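Local coordinates for protein putative 4-amino-4-deoxychorismate lyase (Thermus thermophilus, PDB 2ZGI) that probably acts as a pyridoxal-5'-phosphate-dependent lyase of the class-IV aminotransferase family, possibly on 4-amino-4-deoxychorismate, at residues 13-17 / 84-89; 172-178 / 198-204; 28-32 / 240-244. All blocks are in the same frame, centred on the assembly; numbering follows the deposited sequence. Where two conformers were deposited one is given.

Interactions 1 and 3 are both mostly buried and reach the antiparallel sheet that holds strands 24-31 and 78-86, yet differ in chemistry. Interaction 1 packs a short helix on the hairpin turn after strand 78-86, through carbon contacts without a hydrogen bond across it. Interaction 3 brings the C-terminal tail to strand 24-31 and turns on a salt bridge between a buried arginine and a partly exposed glutamate, whose carboxylate also takes a backbone N-H. Interaction 2 belongs to the mixed sheet, its centre about 35 Å from that of interaction 1 and on the opposite side of the chain's centre. Only partly buried, it is a parallel strand pair with a backbone ladder, an aromatic pair and charged side chains.

Interaction 1: residues 13-17 / 84-89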
loop_
_atom_site.group_PDB
_atom_site.type_symbol
_atom_site.label_atom_id
_atom_site.label_comp_id
_atom_site.label_asym_id
_atom_site.label_seq_id
_atom_site.Cartn_x
_atom_site.Cartn_y
_atom_site.Cartn_z
ATOM N N LEU D 13 36.597 5.578 -8.504
ATOM C CA LEU D 13 36.014 4.523 -7.683
ATOM C C LEU D 13 35.360 3.519 -8.603
ATOM O O LEU D 13 35.007 3.875 -9.722
ATOM C CB LEU D 13 34.963 5.124 -6.755
ATOM C CG LEU D 13 35.486 6.066 -5.682
ATOM C CD1 LEU D 13 34.429 7.100 -5.270
ATOM C CD2 LEU D 13 35.917 5.252 -4.502
ATOM N N PRO D 14 35.195 2.255 -8.146
ATOM C CA PRO D 14 34.533 1.240 -8.971
ATOM C C PRO D 14 33.089 1.622 -9.335
ATOM O O PRO D 14 32.389 2.284 -8.553
ATOM C CB PRO D 14 34.514 0.001 -8.071
ATOM C CG PRO D 14 35.527 0.282 -7.021
ATOM C CD PRO D 14 35.517 1.738 -6.809
ATOM N N GLU D 15 32.692 1.155 -10.515
ATOM C CA GLU D 15 31.403 1.370 -11.158
ATOM C C GLU D 15 30.218 1.112 -10.220
ATOM O O GLU D 15 29.362 2.002 -10.003
ATOM C CB GLU D 15 31.301 0.375 -12.323
ATOM C CG GLU D 15 30.769 0.976 -13.574
ATOM C CD GLU D 15 31.117 0.161 -14.780
ATOM O OE1 GLU D 15 30.552 -0.942 -14.952
ATOM O OE2 GLU D 15 31.965 0.622 -15.554
ATOM N N ALA D 16 30.187 -0.097 -9.663
ATOM C CA ALA D 16 29.059 -0.563 -8.854
ATOM C C ALA D 16 28.856 0.320 -7.644
ATOM O O ALA D 16 27.728 0.606 -7.261
ATOM C CB ALA D 16 29.256 -2.019 -8.426
ATOM N N PHE D 17 29.965 0.763 -7.062
ATOM C CA PHE D 17 29.951 1.628 -5.904
ATOM C C PHE D 17 29.147 2.904 -6.179
ATOM O O PHE D 17 28.339 3.316 -5.338
ATOM C CB PHE D 17 31.384 2.013 -5.544
ATOM C CG PHE D 17 31.494 2.836 -4.298
ATOM C CD1 PHE D 17 31.722 2.229 -3.072
ATOM C CD2 PHE D 17 31.387 4.229 -4.348
ATOM C CE1 PHE D 17 31.835 2.999 -1.905
ATOM C CE2 PHE D 17 31.486 5.004 -3.182
ATOM C CZ PHE D 17 31.710 4.386 -1.970
ATOM N N THR D 84 33.467 3.987 4.953
ATOM C CA THR D 84 32.598 3.408 3.919
ATOM C C THR D 84 33.316 2.211 3.292
ATOM O O THR D 84 34.504 2.308 2.951
ATOM C CB THR D 84 32.243 4.446 2.829
ATOM O OG1 THR D 84 31.765 5.633 3.457
ATOM C CG2 THR D 84 31.165 3.918 1.862
ATOM N N VAL D 85 32.591 1.109 3.165
ATOM C CA VAL D 85 33.052 -0.095 2.501
ATOM C C VAL D 85 32.282 -0.406 1.199
ATOM O O VAL D 85 31.039 -0.489 1.180
ATOM C CB VAL D 85 32.942 -1.316 3.443
ATOM C CG1 VAL D 85 33.345 -2.584 2.730
ATOM C CG2 VAL D 85 33.824 -1.107 4.709
ATOM N N GLY D 86 33.030 -0.597 0.119
ATOM C CA GLY D 86 32.509 -1.271 -1.068
ATOM C C GLY D 86 33.590 -2.220 -1.563
ATOM O O GLY D 86 34.702 -2.249 -0.991
ATOM N N GLU D 87 33.272 -2.993 -2.597
ATOM C CA GLU D 87 34.292 -3.797 -3.310
ATOM C C GLU D 87 35.425 -2.924 -3.866
ATOM O O GLU D 87 35.188 -2.035 -4.690
ATOM C CB GLU D 87 33.656 -4.630 -4.417
ATOM C CG GLU D 87 32.622 -5.634 -3.949
ATOM C CD GLU D 87 33.112 -6.624 -2.866
ATOM O OE1 GLU D 87 34.250 -6.506 -2.363
ATOM O OE2 GLU D 87 32.330 -7.540 -2.512
ATOM N N GLY D 88 36.641 -3.161 -3.369
ATOM C CA GLY D 88 37.837 -2.382 -3.738
ATOM C C GLY D 88 37.813 -0.961 -3.189
ATOM O O GLY D 88 38.510 -0.074 -3.686
ATOM N N VAL D 89 36.997 -0.723 -2.177
ATOM C CA VAL D 89 36.864 0.625 -1.657
ATOM C C VAL D 89 36.899 0.585 -0.158
ATOM O O VAL D 89 36.084 -0.102 0.477
ATOM C CB VAL D 89 35.521 1.313 -2.047
ATOM C CG1 VAL D 89 35.338 2.627 -1.246
ATOM C CG2 VAL D 89 35.457 1.574 -3.541
#
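L13, P14 and F17 all close on V89, the last residue of the type II beta turn G86 to V89 that joins strands 78-86 and 89-96 in a tight hairpin. G86 and V89 bond to each other through both their N-H and C=O groups, and G88 has the positive phi that suits a glycine in the third place of such a turn. L13 comes first, its CD2 branch meeting V89 CG2 at 3.8 Å, with the two side chains at about a right angle. P14 follows as N-cap of helix 15-19. Its CD and CG bear on the turn: CD is pressed to 3.3 Å from V89 CG2, closer than carbons usually pack, while CG lies 3.3 Å from the carbonyl oxygen E87 O. Three residues on, F17 reaches into the hairpin. With CG anti to the backbone N (chi1 -176°), the ring extends from the helix toward the strand end, where CE1 meets V89 CG1 at 3.6 Å. Its edge is turned to T84 and G86, with CZ 3.9 Å from T84 CG2. An alanine at F17 would lose the ring and is likely to open a gap between the helix and the hairpin, with V89 CG1 and T84 CG2 left without their shared partner. L91 and S23 add to the surroundings of F17. The second subunit also reaches this contact: its L4 packs on L13 and V89, and its N5 gives a hydrogen bond from ND2 to G88 O. At the base of the turn the fit is close: a CB on G86 would point at the ring and fall about 2.7 Å from F17 CD1, whereas G86 CA itself lies 4.1 Å from that atom.

Interaction 2: residues 172-178 / 198-204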
loop_
_atom_site.group_PDB
_atom_site.type_symbol
_atom_site.label_atom_id
_atom_site.label_comp_id
_atom_site.label_asym_id
_atom_site.label_seq_id
_atom_site.Cartn_x
_atom_site.Cartn_y
_atom_site.Cartn_z
ATOM N N THR D 172 8.528 3.823 30.914
ATOM C CA THR D 172 9.163 2.867 30.015
ATOM C C THR D 172 9.613 3.513 28.697
ATOM O O THR D 172 8.898 4.330 28.100
ATOM C CB THR D 172 8.252 1.637 29.773
ATOM O OG1 THR D 172 8.587 0.995 28.535
ATOM C CG2 THR D 172 6.814 2.063 29.734
ATOM N N LEU D 173 10.819 3.156 28.277
ATOM C CA LEU D 173 11.384 3.608 27.011
ATOM C C LEU D 173 11.262 2.485 25.997
ATOM O O LEU D 173 11.779 1.383 26.204
ATOM C CB LEU D 173 12.854 3.992 27.199
ATOM C CG LEU D 173 13.645 4.568 26.021
ATOM C CD1 LEU D 173 13.312 6.029 25.768
ATOM C CD2 LEU D 173 15.129 4.385 26.300
ATOM N N TYR D 174 10.571 2.769 24.901
ATOM C CA TYR D 174 10.411 1.833 23.800
ATOM C C TYR D 174 11.355 2.141 22.651
ATOM O O TYR D 174 11.467 3.292 22.217
ATOM C CB TYR D 174 8.979 1.877 23.276
ATOM C CG TYR D 174 7.974 1.594 24.362
ATOM C CD1 TYR D 174 7.619 0.279 24.682
ATOM C CD2 TYR D 174 7.398 2.639 25.095
ATOM C CE1 TYR D 174 6.685 0.011 25.689
ATOM C CE2 TYR D 174 6.463 2.382 26.107
ATOM C CZ TYR D 174 6.118 1.066 26.398
ATOM O OH TYR D 174 5.197 0.811 27.397
ATOM N N LEU D 175 12.033 1.110 22.169
ATOM C CA LEU D 175 12.815 1.223 20.942
ATOM C C LEU D 175 11.981 0.683 19.791
ATOM O O LEU D 175 11.477 -0.461 19.828
ATOM C CB LEU D 175 14.152 0.478 21.049
ATOM C CG LEU D 175 14.967 0.579 22.351
ATOM C CD1 LEU D 175 16.393 0.088 22.091
ATOM C CD2 LEU D 175 14.978 1.987 22.983
ATOM N N LEU D 176 11.809 1.520 18.769
ATOM C CA LEU D 176 10.905 1.192 17.675
ATOM C C LEU D 176 11.628 0.238 16.738
ATOM O O LEU D 176 12.705 0.582 16.226
ATOM C CB LEU D 176 10.471 2.463 16.923
ATOM C CG LEU D 176 9.234 3.231 17.421
ATOM C CD1 LEU D 176 9.327 3.590 18.891
ATOM C CD2 LEU D 176 9.041 4.490 16.600
ATOM N N GLU D 177 11.056 -0.949 16.513
ATOM C CA GLU D 177 11.693 -1.942 15.653
ATOM C C GLU D 177 11.436 -1.677 14.181
ATOM O O GLU D 177 10.598 -0.852 13.835
ATOM C CB GLU D 177 11.224 -3.365 15.993
ATOM C CG GLU D 177 11.463 -3.754 17.412
ATOM C CD GLU D 177 10.873 -5.106 17.759
ATOM O OE1 GLU D 177 9.987 -5.613 17.039
ATOM O OE2 GLU D 177 11.319 -5.669 18.778
ATOM N N GLY D 178 12.176 -2.398 13.337
ATOM C CA GLY D 178 11.976 -2.416 11.894
ATOM C C GLY D 178 12.910 -1.559 11.044
ATOM O O GLY D 178 12.796 -1.561 9.833
ATOM N N ARG D 198 12.561 1.097 32.684
ATOM C CA ARG D 198 12.284 -0.127 31.955
ATOM C C ARG D 198 12.409 0.158 30.462
ATOM O O ARG D 198 12.136 1.275 30.013
ATOM C CB ARG D 198 10.868 -0.620 32.278
ATOM C CG ARG D 198 10.486 -1.962 31.658
ATOM C CD ARG D 198 9.105 -2.406 32.135
ATOM N NE ARG D 198 8.026 -1.597 31.563
ATOM C CZ ARG D 198 7.146 -2.044 30.666
ATOM N NH1 ARG D 198 7.209 -3.302 30.238
ATOM N NH2 ARG D 198 6.195 -1.237 30.200
ATOM N N VAL D 199 12.833 -0.851 29.706
ATOM C CA VAL D 199 13.039 -0.711 28.269
ATOM C C VAL D 199 12.421 -1.886 27.504
ATOM O O VAL D 199 12.706 -3.063 27.788
ATOM C CB VAL D 199 14.551 -0.546 27.923
ATOM C CG1 VAL D 199 14.814 -0.790 26.428
ATOM C CG2 VAL D 199 15.026 0.833 28.323
ATOM N N GLU D 200 11.564 -1.562 26.548
ATOM C CA GLU D 200 10.961 -2.559 25.669
ATOM C C GLU D 200 11.182 -2.215 24.201
ATOM O O GLU D 200 11.290 -1.044 23.856
ATOM C CB GLU D 200 9.460 -2.626 25.909
ATOM C CG GLU D 200 9.050 -3.171 27.266
ATOM C CD GLU D 200 7.637 -3.717 27.221
ATOM O OE1 GLU D 200 7.459 -4.854 26.705
ATOM O OE2 GLU D 200 6.706 -3.003 27.681
ATOM N N ARG D 201 11.196 -3.247 23.356
ATOM C CA ARG D 201 11.307 -3.123 21.897
ATOM C C ARG D 201 9.977 -3.557 21.297
ATOM O O ARG D 201 9.373 -4.517 21.781
ATOM C CB ARG D 201 12.418 -4.037 21.363
ATOM C CG ARG D 201 13.761 -3.857 22.074
ATOM C CD ARG D 201 14.770 -4.921 21.677
ATOM N NE ARG D 201 16.028 -4.734 22.404
ATOM C CZ ARG D 201 16.992 -3.881 22.047
ATOM N NH1 ARG D 201 16.865 -3.131 20.956
ATOM N NH2 ARG D 201 18.095 -3.791 22.785
ATOM N N GLY D 202 9.519 -2.859 20.256
ATOM C CA GLY D 202 8.289 -3.263 19.555
ATOM C C GLY D 202 8.112 -2.641 18.191
ATOM O O GLY D 202 8.863 -1.738 17.806
ATOM N N LEU D 203 7.142 -3.139 17.435
ATOM C CA LEU D 203 6.718 -2.482 16.226
ATOM C C LEU D 203 5.531 -1.609 16.562
ATOM O O LEU D 203 4.552 -2.084 17.163
ATOM C CB LEU D 203 6.332 -3.506 15.167
ATOM C CG LEU D 203 7.468 -4.260 14.504
ATOM C CD1 LEU D 203 6.976 -5.589 13.915
ATOM C CD2 LEU D 203 8.127 -3.348 13.429
ATOM N N PHE D 204 5.624 -0.335 16.193
ATOM C CA PHE D 204 4.615 0.685 16.524
ATOM C C PHE D 204 4.016 1.290 15.266
ATOM O O PHE D 204 4.738 1.600 14.310
ATOM C CB PHE D 204 5.221 1.823 17.356
ATOM C CG PHE D 204 5.574 1.433 18.793
ATOM C CD1 PHE D 204 4.810 1.906 19.855
ATOM C CD2 PHE D 204 6.682 0.623 19.070
ATOM C CE1 PHE D 204 5.131 1.563 21.176
ATOM C CE2 PHE D 204 7.019 0.266 20.370
ATOM C CZ PHE D 204 6.247 0.741 21.430
HETATM O O HOH W 1 8.196 0.272 15.046
HETATM O O HOH W 2 10.036 -7.260 20.280
#
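Y174 shares its side of the sheet with E200, its partner on the adjoining strand, and with F204 just beyond the end of that strand. Its CG is anti to the carbonyl carbon (chi1 -57°), which lays the side chain alongside that of E200, both pointing the same way. CB starts against F204 CZ at 3.5 Å, and CG is held as closely by the same atom. Here F204 turns its edge to the face of Y174 in an offset edge-to-face pair, centroids 5.4 Å apart and planes at 64°. Further out, CD1 still touches F204 CZ and also meets E200 CB at 3.7 Å; CE1 then comes to 3.6 Å from E200 OE2. The tip, OH, lies 3.6 Å from R198 NH2. That arginine forms a salt bridge with E200 through NH1, although the hydrogen bond in it is bent and weak.

The backbones beneath are the two parallel strands of a beta-alpha-beta crossover, with helix 183-194 between them in sequence. The donor alternates between the strands: L173 N binds R198 O, E200 N binds L173 O, and the pattern repeats through L175 and G202 to E177 N, whose bond to G202 O is 2.7 Å long. On the other face, L173 lies beside V199 and L175 beside R201, covered in part by that helix, where E186 takes R201 NH1 in a salt bridge. Past the last rung, a water accepts from F204 N and donates to E177 O, 2.9 Å from the latter.

Interaction 3: residues 28-32 / 240-244; sequences LRAEG and LPACY
Next to the disulfide that ties C243 of the C-terminal tail to C78 of strand 78-86, R29 and E31 of strand 24-31 receive an inverse gamma turn centred on A242. E31 OE2 is gripped by three N-H groups. Two belong to R29, which meets it side-on with NE and NH2 (2.7 Å from NH2 to OE2), the oxygen lying in the guanidinium plane; the third is A242 N, 2.9 Å from OE2, at an N-H...O angle of 162° and from above the carboxylate plane. A bend at chi3 (74°) turns the R29 guanidinium back to E31. P241 CB lies over one face of the R29 guanidinium, toward its rim, 3.7 Å from NE. The other oxygen, E31 OE1, touches A242 CB at 3.6 Å, while E31 CG packs on C243 SG at 4.0 Å. Three bonds on one oxygen fix the E31 carboxylate beside the buried R29, and the paired charges probably favour its ionised form. R29 NH1 also makes a weak hydrogen bond to S218 O, S218 being a cofactor-binding residue. Around the contact, Y97 packs on R29, P241 and C243, Y105 of helix 103-107 touches P241, and strand 78-86 runs beside strand 24-31.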
loop_
_atom_site.group_PDB
_atom_site.type_symbol
_atom_site.label_atom_id
_atom_site.label_comp_id
_atom_site.label_asym_id
_atom_site.label_seq_id
_atom_site.Cartn_x
_atom_site.Cartn_y
_atom_site.Cartn_z
ATOM N N LEU D 28 30.659 8.421 12.689
ATOM C CA LEU D 28 31.047 8.521 14.091
ATOM C C LEU D 28 31.266 9.963 14.467
ATOM O O LEU D 28 31.509 10.817 13.593
ATOM C CB LEU D 28 32.380 7.820 14.358
ATOM C CG LEU D 28 32.600 6.369 13.980
ATOM C CD1 LEU D 28 33.076 6.312 12.546
ATOM C CD2 LEU D 28 33.632 5.734 14.950
ATOM N N ARG D 29 31.209 10.227 15.774
ATOM C CA ARG D 29 31.601 11.519 16.319
ATOM C C ARG D 29 32.877 11.326 17.126
ATOM O O ARG D 29 32.985 10.340 17.847
ATOM C CB ARG D 29 30.494 12.093 17.205
ATOM C CG ARG D 29 30.696 13.570 17.468
ATOM C CD ARG D 29 29.501 14.210 18.141
ATOM N NE ARG D 29 29.355 13.865 19.557
ATOM C CZ ARG D 29 28.413 13.055 20.026
ATOM N NH1 ARG D 29 27.556 12.490 19.189
ATOM N NH2 ARG D 29 28.345 12.798 21.345
ATOM N N ALA D 30 33.848 12.231 16.976
ATOM C CA ALA D 30 35.034 12.247 17.842
ATOM C C ALA D 30 34.956 13.492 18.690
ATOM O O ALA D 30 34.614 14.564 18.175
ATOM C CB ALA D 30 36.349 12.241 17.028
ATOM N N GLU D 31 35.223 13.352 19.986
ATOM C CA GLU D 31 35.230 14.503 20.868
ATOM C C GLU D 31 36.624 14.659 21.418
ATOM O O GLU D 31 37.180 13.708 21.975
ATOM C CB GLU D 31 34.177 14.373 21.977
ATOM C CG GLU D 31 32.735 14.358 21.409
ATOM C CD GLU D 31 31.651 14.067 22.417
ATOM O OE1 GLU D 31 31.942 13.589 23.530
ATOM O OE2 GLU D 31 30.479 14.346 22.082
ATOM N N GLY D 32 37.179 15.858 21.235
ATOM C CA GLY D 32 38.565 16.172 21.637
ATOM C C GLY D 32 39.547 15.064 21.267
ATOM O O GLY D 32 40.313 14.583 22.126
ATOM N N LEU D 240 24.499 14.385 25.203
ATOM C CA LEU D 240 24.690 15.681 24.573
ATOM C C LEU D 240 26.119 15.815 24.054
ATOM O O LEU D 240 27.059 15.640 24.814
ATOM C CB LEU D 240 24.369 16.815 25.553
ATOM C CG LEU D 240 24.569 18.272 25.124
ATOM C CD1 LEU D 240 23.369 18.744 24.284
ATOM C CD2 LEU D 240 24.765 19.151 26.364
ATOM N N PRO D 241 26.276 16.136 22.752
ATOM C CA PRO D 241 27.622 16.221 22.177
ATOM C C PRO D 241 28.477 17.227 22.940
ATOM O O PRO D 241 28.021 18.348 23.212
ATOM C CB PRO D 241 27.350 16.719 20.753
ATOM C CG PRO D 241 26.006 16.183 20.445
ATOM C CD PRO D 241 25.241 16.357 21.729
ATOM N N ALA D 242 29.695 16.830 23.288
ATOM C CA ALA D 242 30.612 17.719 23.999
ATOM C C ALA D 242 31.365 18.671 23.055
ATOM O O ALA D 242 32.594 18.682 23.012
ATOM C CB ALA D 242 31.589 16.893 24.854
ATOM N N CYS D 243 30.626 19.492 22.311
ATOM C CA CYS D 243 31.192 20.174 21.146
ATOM C C CYS D 243 30.935 21.684 21.039
ATOM O O CYS D 243 31.091 22.250 19.964
ATOM C CB CYS D 243 30.699 19.470 19.873
ATOM S SG CYS D 243 31.113 17.715 19.861
ATOM N N TYR D 244 30.532 22.334 22.126
ATOM C CA TYR D 244 30.332 23.802 22.126
ATOM C C TYR D 244 31.636 24.571 22.410
ATOM O O TYR D 244 32.516 24.049 23.091
ATOM C CB TYR D 244 29.222 24.190 23.120
ATOM C CG TYR D 244 27.884 23.563 22.744
ATOM C CD1 TYR D 244 27.069 24.139 21.750
ATOM C CD2 TYR D 244 27.447 22.389 23.353
ATOM C CE1 TYR D 244 25.849 23.570 21.389
ATOM C CE2 TYR D 244 26.230 21.803 22.997
ATOM C CZ TYR D 244 25.433 22.407 22.015
ATOM O OH TYR D 244 24.236 21.818 21.659
#